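Local structure of probable sulfate-binding lipoprotein SubI (Mycobacterium tuberculosis, 6DDN) at residues I168-L173 against K179-A184. The protein probably binds sulfate outside the membrane and serves as the carrier component of a sulfate uptake system. Numbering follows the deposited sequence.
Sequences ITPSPL and KWNLLA
The backbones of Thr169 and Asn181 pass with their CA atoms 7.0 Å apart, and the gap narrows to 5.7 Å between the CA atoms of Pro172 and Lys179, where the loop after strand 167-168 runs beside helix 177-190. One hydrogen bond joins the segments: Asn181 ND2 donates to Thr169 OG1 at 3.1 Å. The hydroxyl oxygen lies 3° out of the amide plane, and the N-H...O angle of 163° makes the bond nearly straight. Thr169 presents OG1 because this branch stands opposite its own main-chain nitrogen (chi1 177°). The side chains of Thr169 and Asn181 run side by side, pointing opposite ways. Those of Pro170 and Asn181 run at about a right angle, with Pro170 CD 3.6 Å from Asn181 ND2. A weak second bond from Asn181 ND2 to the carbonyl of Ile234 reaches toward strand 232-236, which pairs with strand 167-168.

Farther along the loop, the aliphatic part of Lys179 meets the carbonyl of Pro172. Lys179, extended beyond CG, lays CE 3.3 Å from Pro172 O, while its NZ stays 3.9 Å from that oxygen. The ring of Pro172 touches Leu182, CG to CD1 at 4.4 Å, a loose apolar contact.

The chemistry thus divides into a buried polar anchor, where the in-plane bond to OG1, with the weak one to Ile234 O, would restrain the amide's rotation, and a mainly aliphatic patch in which Pro172 and Lys179 are partly exposed and Leu182 is buried. Together they pack the strand-to-helix connection of this solute-binding fold against the helix it leads into.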
loop_
_atom_site.group_PDB
_atom_site.type_symbol
_atom_site.label_atom_id
_atom_site.label_comp_id
_atom_site.label_asym_id
_atom_site.label_seq_id
_atom_site.Cartn_x
_atom_site.Cartn_y
_atom_site.Cartn_z
ATOM N N ILE A 168 2.931 6.727 -14.896
ATOM C CA ILE A 168 3.228 7.448 -13.667
ATOM C C ILE A 168 3.361 6.427 -12.548
ATOM O O ILE A 168 2.415 5.681 -12.261
ATOM C CB ILE A 168 2.143 8.487 -13.345
ATOM C CG1 ILE A 168 1.938 9.426 -14.532
ATOM C CG2 ILE A 168 2.518 9.277 -12.103
ATOM C CD1 ILE A 168 3.203 10.122 -14.984
ATOM N N THR A 169 4.538 6.384 -11.921
ATOM C CA THR A 169 4.805 5.496 -10.800
ATOM C C THR A 169 5.910 6.120 -9.959
ATOM O O THR A 169 6.847 6.708 -10.519
ATOM C CB THR A 169 5.210 4.088 -11.259
ATOM O OG1 THR A 169 5.521 3.275 -10.121
ATOM C CG2 THR A 169 6.411 4.142 -12.191
ATOM N N PRO A 170 5.826 6.029 -8.629
ATOM C CA PRO A 170 6.815 6.711 -7.781
ATOM C C PRO A 170 8.183 6.044 -7.774
ATOM O O PRO A 170 8.431 5.082 -8.509
ATOM C CB PRO A 170 6.168 6.670 -6.391
ATOM C CG PRO A 170 5.264 5.498 -6.435
ATOM C CD PRO A 170 4.737 5.436 -7.838
ATOM N N SER A 171 9.081 6.562 -6.935
ATOM C CA SER A 171 10.469 6.126 -6.820
ATOM C C SER A 171 10.596 5.044 -5.754
ATOM O O SER A 171 10.068 5.210 -4.648
ATOM C CB SER A 171 11.371 7.300 -6.465
ATOM O OG SER A 171 12.737 6.933 -6.537
ATOM N N PRO A 172 11.282 3.932 -6.040
ATOM C CA PRO A 172 11.427 2.874 -5.028
ATOM C C PRO A 172 12.349 3.250 -3.884
ATOM O O PRO A 172 12.452 2.485 -2.916
ATOM C CB PRO A 172 11.993 1.689 -5.829
ATOM C CG PRO A 172 11.894 2.090 -7.280
ATOM C CD PRO A 172 11.954 3.578 -7.298
ATOM N N LEU A 173 13.025 4.397 -3.964
ATOM C CA LEU A 173 13.904 4.812 -2.879
ATOM C C LEU A 173 13.104 5.312 -1.687
ATOM O O LEU A 173 13.493 5.100 -0.534
ATOM C CB LEU A 173 14.861 5.896 -3.368
ATOM C CG LEU A 173 15.901 5.514 -4.421
ATOM C CD1 LEU A 173 17.138 6.383 -4.267
ATOM C CD2 LEU A 173 16.263 4.043 -4.326
ATOM N N LYS A 179 7.311 -0.071 -5.183
ATOM C CA LYS A 179 7.761 -1.457 -5.153
ATOM C C LYS A 179 6.647 -2.418 -5.550
ATOM O O LYS A 179 6.882 -3.354 -6.322
ATOM C CB LYS A 179 8.309 -1.797 -3.767
ATOM C CG LYS A 179 9.599 -1.061 -3.432
ATOM C CD LYS A 179 9.807 -0.957 -1.935
ATOM C CE LYS A 179 11.106 -0.240 -1.606
ATOM N NZ LYS A 179 11.245 -0.008 -0.141
ATOM N N TRP A 180 5.432 -2.212 -5.034
ATOM C CA TRP A 180 4.291 -2.964 -5.544
ATOM C C TRP A 180 4.137 -2.759 -7.045
ATOM O O TRP A 180 3.920 -3.719 -7.793
ATOM C CB TRP A 180 3.003 -2.546 -4.831
ATOM C CG TRP A 180 2.999 -2.707 -3.338
ATOM C CD1 TRP A 180 2.883 -1.712 -2.411
ATOM C CD2 TRP A 180 3.083 -3.935 -2.598
ATOM N NE1 TRP A 180 2.904 -2.239 -1.143
ATOM C CE2 TRP A 180 3.025 -3.601 -1.229
ATOM C CE3 TRP A 180 3.208 -5.280 -2.959
ATOM C CZ2 TRP A 180 3.087 -4.564 -0.222
ATOM C CZ3 TRP A 180 3.272 -6.235 -1.955
ATOM C CH2 TRP A 180 3.211 -5.871 -0.604
ATOM N N ASN A 181 4.270 -1.509 -7.501
ATOM C CA ASN A 181 4.027 -1.167 -8.897
ATOM C C ASN A 181 5.006 -1.843 -9.847
ATOM O O ASN A 181 4.699 -1.980 -11.035
ATOM C CB ASN A 181 4.102 0.350 -9.086
ATOM C CG ASN A 181 2.917 1.076 -8.481
ATOM O OD1 ASN A 181 2.036 0.464 -7.878
ATOM N ND2 ASN A 181 2.895 2.396 -8.637
ATOM N N LEU A 182 6.181 -2.242 -9.365
ATOM C CA LEU A 182 7.136 -2.961 -10.196
ATOM C C LEU A 182 7.146 -4.460 -9.935
ATOM O O LEU A 182 7.537 -5.224 -10.824
ATOM C CB LEU A 182 8.549 -2.398 -9.991
ATOM C CG LEU A 182 8.711 -0.910 -10.314
ATOM C CD1 LEU A 182 10.179 -0.540 -10.426
ATOM C CD2 LEU A 182 7.964 -0.547 -11.588
ATOM N N LEU A 183 6.717 -4.896 -8.747
ATOM C CA LEU A 183 6.601 -6.325 -8.481
ATOM C C LEU A 183 5.524 -6.963 -9.349
ATOM O O LEU A 183 5.713 -8.072 -9.862
ATOM C CB LEU A 183 6.300 -6.557 -7.003
ATOM C CG LEU A 183 7.508 -6.522 -6.072
ATOM C CD1 LEU A 183 7.062 -6.345 -4.630
ATOM C CD2 LEU A 183 8.341 -7.785 -6.238
ATOM N N ALA A 184 4.389 -6.284 -9.517
ATOM C CA ALA A 184 3.297 -6.851 -10.305
ATOM C C ALA A 184 3.698 -7.131 -11.748
ATOM O O ALA A 184 3.490 -8.266 -12.212
ATOM C CB ALA A 184 2.071 -5.935 -10.225
#